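Local coordinates for protein cytolethal distending toxin subunit B (Escherichia coli, PDB 2F1N) that nicks DNA as the endonuclease subunit of a tripartite toxin, very probably damaging DNA in intoxicated cells and causing G2/M cell cycle arrest, at residues L51-A56 / N108-S113; Y94-A99 / N114-E119; D185-P190 / R219-A224. One frame throughout, in Å; residues are numbered along the deposited sequence.

Contact 1: residues L51-A56 / N108-S113; sequences LAVQEA and NLALVS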
# COMPACT_ATOMS: atom_id res chain seq x y z
N LEU A 51 -1.26 -6.47 -1.47
CA LEU A 51 -0.02 -6.08 -0.85
C LEU A 51 0.45 -4.71 -1.40
O LEU A 51 0.64 -4.53 -2.62
CB LEU A 51 1.09 -7.14 -1.12
CG LEU A 51 2.50 -6.80 -0.62
CD1 LEU A 51 2.54 -6.71 0.94
CD2 LEU A 51 3.52 -7.79 -1.18
N ALA A 52 0.71 -3.77 -0.47
CA ALA A 52 1.29 -2.49 -0.82
C ALA A 52 2.80 -2.63 -0.63
O ALA A 52 3.26 -3.15 0.40
CB ALA A 52 0.74 -1.35 0.07
N VAL A 53 3.54 -2.16 -1.60
CA VAL A 53 5.02 -2.27 -1.57
C VAL A 53 5.66 -0.89 -1.72
O VAL A 53 5.21 -0.05 -2.56
CB VAL A 53 5.51 -3.20 -2.72
CG1 VAL A 53 7.08 -3.48 -2.60
CG2 VAL A 53 4.73 -4.53 -2.75
N GLN A 54 6.72 -0.64 -0.90
CA GLN A 54 7.55 0.56 -1.05
C GLN A 54 9.02 0.15 -1.32
O GLN A 54 9.37 -1.01 -1.06
CB GLN A 54 7.48 1.48 0.21
CG GLN A 54 5.97 1.80 0.57
CD GLN A 54 5.39 0.69 1.43
OE1 GLN A 54 6.09 0.10 2.27
NE2 GLN A 54 4.10 0.33 1.17
N GLU A 55 9.80 1.07 -1.88
CA GLU A 55 11.18 0.76 -2.37
C GLU A 55 11.14 -0.54 -3.17
O GLU A 55 11.91 -1.48 -2.93
CB GLU A 55 12.16 0.69 -1.19
CG GLU A 55 12.14 1.99 -0.39
CD GLU A 55 13.23 2.08 0.68
OE1 GLU A 55 14.33 1.49 0.53
OE2 GLU A 55 12.96 2.84 1.63
N ALA A 56 10.25 -0.56 -4.17
CA ALA A 56 9.86 -1.83 -4.80
C ALA A 56 10.89 -2.34 -5.82
O ALA A 56 10.79 -3.50 -6.27
CB ALA A 56 8.46 -1.70 -5.48
N ASN A 108 10.68 3.13 -5.75
CA ASN A 108 9.50 2.76 -6.56
C ASN A 108 8.37 2.22 -5.71
O ASN A 108 8.58 1.73 -4.63
CB ASN A 108 9.88 1.77 -7.66
CG ASN A 108 10.86 2.38 -8.65
OD1 ASN A 108 10.88 3.57 -8.85
ND2 ASN A 108 11.59 1.53 -9.33
N LEU A 109 7.15 2.33 -6.23
CA LEU A 109 5.94 1.87 -5.50
C LEU A 109 5.21 0.80 -6.26
O LEU A 109 5.22 0.78 -7.50
CB LEU A 109 4.96 3.04 -5.32
CG LEU A 109 5.43 4.15 -4.39
CD1 LEU A 109 4.53 5.36 -4.68
CD2 LEU A 109 5.42 3.73 -2.96
N ALA A 110 4.56 -0.09 -5.50
CA ALA A 110 3.66 -1.08 -6.15
C ALA A 110 2.48 -1.48 -5.28
O ALA A 110 2.54 -1.39 -4.05
CB ALA A 110 4.45 -2.38 -6.59
N LEU A 111 1.44 -1.95 -5.95
CA LEU A 111 0.36 -2.71 -5.32
C LEU A 111 0.23 -4.02 -6.08
O LEU A 111 0.24 -4.05 -7.33
CB LEU A 111 -0.92 -1.91 -5.41
CG LEU A 111 -1.11 -0.75 -4.45
CD1 LEU A 111 -2.15 0.23 -5.05
CD2 LEU A 111 -1.63 -1.32 -3.11
N VAL A 112 0.08 -5.12 -5.34
CA VAL A 112 -0.14 -6.42 -5.93
C VAL A 112 -1.52 -6.89 -5.47
O VAL A 112 -1.85 -6.77 -4.26
CB VAL A 112 0.90 -7.43 -5.42
CG1 VAL A 112 0.84 -8.74 -6.25
CG2 VAL A 112 2.32 -6.79 -5.50
N SER A 113 -2.31 -7.37 -6.40
CA SER A 113 -3.68 -7.78 -6.04
C SER A 113 -4.13 -9.05 -6.72
O SER A 113 -3.84 -9.27 -7.87
CB SER A 113 -4.70 -6.71 -6.39
OG SER A 113 -4.29 -5.99 -7.51
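The peptide groups of Leu51 and Val112 meet in a reciprocal pair of hydrogen bonds: Leu51 N reaches Val112 O at 2.9 Å and Val112 N reaches Leu51 O at 2.8 Å, both donors in the carbonyl plane of the group they meet. One face of this two-strand ribbon carries Leu51, Val53, Ala110 and Val112, the other Ala52 and Leu111. On the first face the contact is slim, with Val53 CB 4.1 Å from Ala110 CB, and Trp34, Val38 and Ile42 of helix 31-42 cover it. On the second, Leu111 CD2 lies 4.0 Å from Ala52 CB, and Thr145 of strand 141-147 touches both residues. This is the middle of the eight-stranded sheet of a DNase I-like beta sandwich: strands 50-56 and 109-113 run antiparallel, the short segments 51-53 and 109-113 at 167°, a helix on one side and the second sheet on the other. Val53 and Ala110 form the next hydrogen-bonded pair, Val53 N giving to Ala110 O at 2.8 Å; Val53 O takes Ala110 N and also Thr145 OG1, so that one buried carbonyl is gripped from both sheets. Leu109 CG stands anti to its carbonyl carbon (chi1 -68°), which brings CD2 to 4.1 Å from Gln54 CG. The chain then turns a corner at Gln54 and Glu55, Glu55 with positive phi, and Ala56 N bonds Asn108 O at 2.9 Å from above the carbonyl plane. Glu55, bonded to Asn22, probably matches the metal-binding glutamate of DNase I relatives.

Contact 2: residues Y94-A99 / N114-E119; sequences YIYFSA and NRRADE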
# COMPACT_ATOMS: atom_id res chain seq x y z
N TYR A 94 -2.24 -9.43 -10.26
CA TYR A 94 -2.04 -8.17 -10.98
C TYR A 94 -1.09 -7.28 -10.20
O TYR A 94 -1.19 -7.16 -8.98
CB TYR A 94 -3.41 -7.44 -11.16
CG TYR A 94 -4.26 -8.09 -12.22
CD1 TYR A 94 -5.05 -9.18 -11.90
CD2 TYR A 94 -4.26 -7.59 -13.51
CE1 TYR A 94 -5.84 -9.82 -12.91
CE2 TYR A 94 -5.02 -8.16 -14.49
CZ TYR A 94 -5.84 -9.27 -14.17
OH TYR A 94 -6.61 -9.85 -15.15
N ILE A 95 -0.11 -6.67 -10.89
CA ILE A 95 0.79 -5.73 -10.22
C ILE A 95 0.58 -4.35 -10.79
O ILE A 95 0.54 -4.18 -12.02
CB ILE A 95 2.30 -6.15 -10.46
CG1 ILE A 95 2.57 -7.57 -9.93
CG2 ILE A 95 3.22 -5.13 -9.75
CD1 ILE A 95 4.05 -8.03 -10.25
N TYR A 96 0.47 -3.34 -9.93
CA TYR A 96 0.38 -1.95 -10.43
C TYR A 96 1.66 -1.32 -9.96
O TYR A 96 1.96 -1.25 -8.74
CB TYR A 96 -0.88 -1.25 -9.82
CG TYR A 96 -2.07 -2.00 -10.32
CD1 TYR A 96 -2.62 -1.69 -11.58
CD2 TYR A 96 -2.54 -3.14 -9.64
CE1 TYR A 96 -3.68 -2.44 -12.12
CE2 TYR A 96 -3.57 -3.91 -10.19
CZ TYR A 96 -4.14 -3.55 -11.42
OH TYR A 96 -5.14 -4.34 -11.98
N PHE A 97 2.47 -0.93 -10.93
CA PHE A 97 3.86 -0.57 -10.62
C PHE A 97 4.16 0.85 -11.05
O PHE A 97 3.88 1.20 -12.20
CB PHE A 97 4.83 -1.57 -11.29
CG PHE A 97 6.19 -1.60 -10.63
CD1 PHE A 97 7.12 -0.66 -10.94
CD2 PHE A 97 6.50 -2.60 -9.68
CE1 PHE A 97 8.37 -0.65 -10.32
CE2 PHE A 97 7.79 -2.60 -9.05
CZ PHE A 97 8.68 -1.61 -9.38
N SER A 98 4.79 1.63 -10.17
CA SER A 98 5.20 2.99 -10.55
C SER A 98 6.69 3.13 -10.39
O SER A 98 7.17 3.12 -9.27
CB SER A 98 4.56 4.07 -9.68
OG SER A 98 3.17 4.02 -9.86
N ALA A 99 7.40 3.24 -11.50
CA ALA A 99 8.80 3.65 -11.49
C ALA A 99 8.80 5.15 -11.14
O ALA A 99 8.36 6.01 -11.92
CB ALA A 99 9.41 3.39 -12.84
N ASN A 114 -4.88 -9.87 -5.99
CA ASN A 114 -5.38 -11.11 -6.63
C ASN A 114 -6.66 -10.92 -7.46
O ASN A 114 -7.20 -11.90 -8.02
CB ASN A 114 -5.58 -12.23 -5.60
CG ASN A 114 -6.51 -11.87 -4.48
OD1 ASN A 114 -7.28 -10.92 -4.54
ND2 ASN A 114 -6.50 -12.71 -3.44
N ARG A 115 -7.09 -9.66 -7.56
CA ARG A 115 -8.18 -9.27 -8.46
C ARG A 115 -7.70 -8.11 -9.34
O ARG A 115 -7.03 -7.21 -8.85
CB ARG A 115 -9.41 -8.84 -7.63
CG ARG A 115 -10.01 -9.98 -6.79
CD ARG A 115 -11.39 -9.69 -6.12
NE ARG A 115 -12.52 -9.53 -7.07
CZ ARG A 115 -13.65 -10.28 -7.10
NH1 ARG A 115 -13.85 -11.30 -6.26
NH2 ARG A 115 -14.60 -10.02 -8.01
N ARG A 116 -8.07 -8.10 -10.61
CA ARG A 116 -7.83 -6.91 -11.40
C ARG A 116 -8.44 -5.67 -10.79
O ARG A 116 -9.61 -5.68 -10.34
CB ARG A 116 -8.36 -7.11 -12.83
CG ARG A 116 -8.30 -5.89 -13.78
CD ARG A 116 -9.06 -6.19 -15.14
NE ARG A 116 -8.90 -5.12 -16.16
CZ ARG A 116 -9.60 -3.97 -16.23
NH1 ARG A 116 -10.56 -3.69 -15.35
NH2 ARG A 116 -9.31 -3.10 -17.18
N ALA A 117 -7.70 -4.57 -10.82
CA ALA A 117 -8.24 -3.32 -10.30
C ALA A 117 -9.41 -2.86 -11.17
O ALA A 117 -9.32 -2.88 -12.40
CB ALA A 117 -7.14 -2.22 -10.38
N ASP A 118 -10.52 -2.48 -10.55
CA ASP A 118 -11.60 -1.83 -11.33
C ASP A 118 -11.22 -0.45 -11.82
O ASP A 118 -11.68 0.01 -12.88
CB ASP A 118 -12.90 -1.78 -10.50
CG ASP A 118 -13.38 -3.19 -10.15
OD1 ASP A 118 -13.23 -4.11 -10.99
OD2 ASP A 118 -13.89 -3.49 -9.06
N GLU A 119 -10.41 0.23 -11.02
CA GLU A 119 -9.99 1.60 -11.33
C GLU A 119 -8.60 1.78 -10.70
O GLU A 119 -8.28 1.16 -9.68
CB GLU A 119 -11.03 2.61 -10.76
CG GLU A 119 -10.92 4.04 -11.22
CD GLU A 119 -12.10 4.89 -10.79
OE1 GLU A 119 -12.91 4.50 -9.89
OE2 GLU A 119 -12.20 5.98 -11.35
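Tyr96 and Ala117 meet through a single straight bond, Ala117 N giving its hydrogen to Tyr96 OH at 2.8 Å with 170° at the hydrogen. The methyl of the same alanine presses on the hydroxyl end of the ring, CB lying 3.4 Å from Tyr96 CZ, so the phenol is held by backbone and side chain together. Two residues back along the strand, Tyr94 offers a ring face to Arg116, whose CB sits 3.7 Å from the ring centroid and 15° off the normal, a CH-pi contact. The backbone joins in at one side of that ring, with Arg116 N 3.5 Å from Tyr94 CD1. Arg116 leaves its backbone with CG anti to N (chi1 175°) and runs extended to NE, which takes the guanidinium off the tyrosine, its plane steeply inclined to the ring; against the two tyrosines it is the base of this side chain that packs, CG passing 4.0 Å from Tyr96 OH. In the fold, residues 114-118 are the passage between the two sheets of the DNase I-like sandwich, leaving strand 109-113 of one and entering 119-123, the outermost strand of the other. The two tyrosines stand on the same face of strand 92-98, which pairs with 109-113, and there meet the passing loop. Further out, Tyr96 OH is also hydrogen-bonded to Glu79 of strand 78-83, while Ile136 of the second sheet touches both Tyr96 and Ala117. Arg68 bonds Ala117 O, so both polar backbone atoms of that alanine are engaged. Beyond it, Asp118 and Glu119 both face Arg137 in a classic beta bulge, where Glu119 forms a salt bridge to the arginine.

Contact 3: residues D185-P190 / R219-A224; sequences DFNREP and RTLDYA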
# COMPACT_ATOMS: atom_id res chain seq x y z
N ASP A 185 4.73 3.04 4.47
CA ASP A 185 5.77 3.48 5.38
C ASP A 185 5.56 4.97 5.55
O ASP A 185 5.91 5.81 4.69
CB ASP A 185 7.15 3.15 4.78
CG ASP A 185 8.30 3.61 5.64
OD1 ASP A 185 8.09 4.28 6.71
OD2 ASP A 185 9.47 3.38 5.26
N PHE A 186 5.00 5.31 6.70
CA PHE A 186 4.68 6.71 6.98
C PHE A 186 5.84 7.48 7.59
O PHE A 186 5.79 8.70 7.71
CB PHE A 186 3.45 6.78 7.88
CG PHE A 186 2.20 6.34 7.20
CD1 PHE A 186 1.52 7.22 6.34
CD2 PHE A 186 1.69 5.05 7.40
CE1 PHE A 186 0.34 6.78 5.68
CE2 PHE A 186 0.50 4.61 6.76
CZ PHE A 186 -0.17 5.49 5.91
N ASN A 187 6.88 6.74 7.99
CA ASN A 187 8.13 7.36 8.49
C ASN A 187 7.93 8.30 9.68
O ASN A 187 8.74 9.19 9.92
CB ASN A 187 8.92 8.06 7.35
CG ASN A 187 10.06 7.21 6.85
OD1 ASN A 187 10.81 6.60 7.65
ND2 ASN A 187 10.20 7.11 5.54
N ARG A 188 6.87 8.04 10.44
CA ARG A 188 6.59 8.62 11.77
C ARG A 188 5.68 7.63 12.49
O ARG A 188 5.02 6.80 11.84
CB ARG A 188 5.97 10.02 11.66
CG ARG A 188 4.60 10.05 10.97
CD ARG A 188 3.94 11.44 11.22
NE ARG A 188 4.56 12.51 10.46
CZ ARG A 188 4.32 13.82 10.68
NH1 ARG A 188 3.53 14.19 11.71
NH2 ARG A 188 4.85 14.77 9.92
N GLU A 189 5.66 7.69 13.84
CA GLU A 189 4.92 6.74 14.62
C GLU A 189 3.41 7.06 14.50
O GLU A 189 3.07 8.16 14.17
CB GLU A 189 5.41 6.80 16.10
CG GLU A 189 5.78 5.44 16.65
CD GLU A 189 7.22 5.08 16.41
OE1 GLU A 189 7.91 5.80 15.67
OE2 GLU A 189 7.67 4.07 17.00
N PRO A 190 2.54 6.08 14.72
CA PRO A 190 1.09 6.26 14.57
C PRO A 190 0.48 7.47 15.32
O PRO A 190 -0.27 8.26 14.75
CB PRO A 190 0.55 4.95 15.11
CG PRO A 190 1.58 3.98 14.79
CD PRO A 190 2.87 4.68 15.06
N ARG A 219 11.21 1.29 15.78
CA ARG A 219 10.15 2.27 15.51
C ARG A 219 9.00 1.56 14.80
O ARG A 219 9.22 0.55 14.12
CB ARG A 219 10.69 3.44 14.68
CG ARG A 219 11.73 4.29 15.50
CD ARG A 219 11.45 5.79 15.50
NE ARG A 219 11.80 6.32 14.18
CZ ARG A 219 11.17 7.31 13.54
NH1 ARG A 219 10.13 7.97 14.07
NH2 ARG A 219 11.62 7.65 12.33
N THR A 220 7.80 2.10 14.96
CA THR A 220 6.62 1.57 14.29
C THR A 220 6.29 2.58 13.18
O THR A 220 5.69 3.61 13.44
CB THR A 220 5.47 1.48 15.30
OG1 THR A 220 5.82 0.51 16.32
CG2 THR A 220 4.18 0.94 14.66
N LEU A 221 6.77 2.29 11.97
CA LEU A 221 6.67 3.24 10.85
C LEU A 221 5.73 2.77 9.75
O LEU A 221 5.37 3.55 8.86
CB LEU A 221 8.04 3.44 10.24
CG LEU A 221 9.08 4.03 11.20
CD1 LEU A 221 10.41 4.30 10.43
CD2 LEU A 221 8.60 5.25 11.95
N ASP A 222 5.41 1.47 9.76
CA ASP A 222 4.67 0.84 8.65
C ASP A 222 3.33 0.38 9.20
O ASP A 222 3.28 -0.47 10.09
CB ASP A 222 5.46 -0.39 8.16
CG ASP A 222 6.84 -0.04 7.74
OD1 ASP A 222 6.97 0.50 6.60
OD2 ASP A 222 7.88 -0.21 8.47
N TYR A 223 2.26 0.90 8.63
CA TYR A 223 0.94 0.56 9.15
C TYR A 223 -0.12 1.04 8.18
O TYR A 223 0.20 1.29 7.00
CB TYR A 223 0.80 1.16 10.59
CG TYR A 223 1.19 2.61 10.74
CD1 TYR A 223 0.25 3.63 10.55
CD2 TYR A 223 2.50 2.99 11.14
CE1 TYR A 223 0.61 5.00 10.70
CE2 TYR A 223 2.89 4.35 11.26
CZ TYR A 223 1.94 5.33 11.06
OH TYR A 223 2.30 6.63 11.19
N ALA A 224 -1.38 1.13 8.63
CA ALA A 224 -2.50 1.45 7.73
C ALA A 224 -3.37 2.57 8.29
O ALA A 224 -3.48 2.72 9.51
CB ALA A 224 -3.38 0.21 7.44
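A loop packs here against the start of a strand: residues 185-190, between strand 179-183 and helix 190-194, lie along 219-224, which leads into strand 222-228 of the six-stranded sheet. Asp185 and Asp222 form the one antiparallel pair, a non-hydrogen-bonded one, followed by Phe186 N bonding Leu221 O at 2.8 Å. The centrepiece is Tyr223, whose ring is sandwiched. Phe186 lies over one face as an offset stack, centroids 4.8 Å apart and planes at 30°; over the opposite face Pro190 CG makes a CH-pi contact 3.9 Å from the centroid. Tyr223 CG stands between the backbone N and carbonyl carbon (chi1 49°), a setting that swings the ring over the loop and lets OH give its proton to Arg188 O at 2.8 Å. Leu221 fills the bend of the loop, CD2 lying 3.6 Å from Arg188 N. Arg188, Glu189 and Pro190 belong to the nuclear localization signal, yet the Arg188 guanidinium is already engaged, by Asn154 and a salt bridge to Asp192. Asp222 is bonded to His254 and Thr214, and Asp185 to Asn22; the Asp222-His254 pair is consistent with the aspartate-histidine pair of DNase I relatives. At the solvent-facing end, Glu189 at the helix N-cap divides its carboxylate: OE2 takes Thr220 N at 2.8 Å from above the carboxylate plane, and OE1 makes a long salt bridge, 3.5 Å, to Arg219 NH1. The nearby arginine probably stabilises the negative charge of Glu189, whereas Thr220 O is buried without a hydrogen-bond partner and has a nearly straight CA-H...O contact from Glu189 CA as partial compensation.

How the contacts relate
Contacts 1 and 2 adjoin, their centres about 10 Å apart, and both reach the eight-stranded sheet, where strand 109-113 lies between 50-56 and 92-98; Leu111 O and Tyr96 N probably share a hydrogen bond across the second of these seams. Their segments alternate along the chain, and contact 2 leads out of that sheet toward the six-stranded one. Contact 3 comes later in sequence, where strand 179-183 of the six-stranded sheet ends and 222-228 begins, with its centre about 16 Å from contact 1 and about 24 Å from contact 2. Gln54 packs on Asp185, joining contacts 1 and 3. Asn22 bonds both Glu55 and Asp185, bringing the two sheets together around a probable DNase I-like active site.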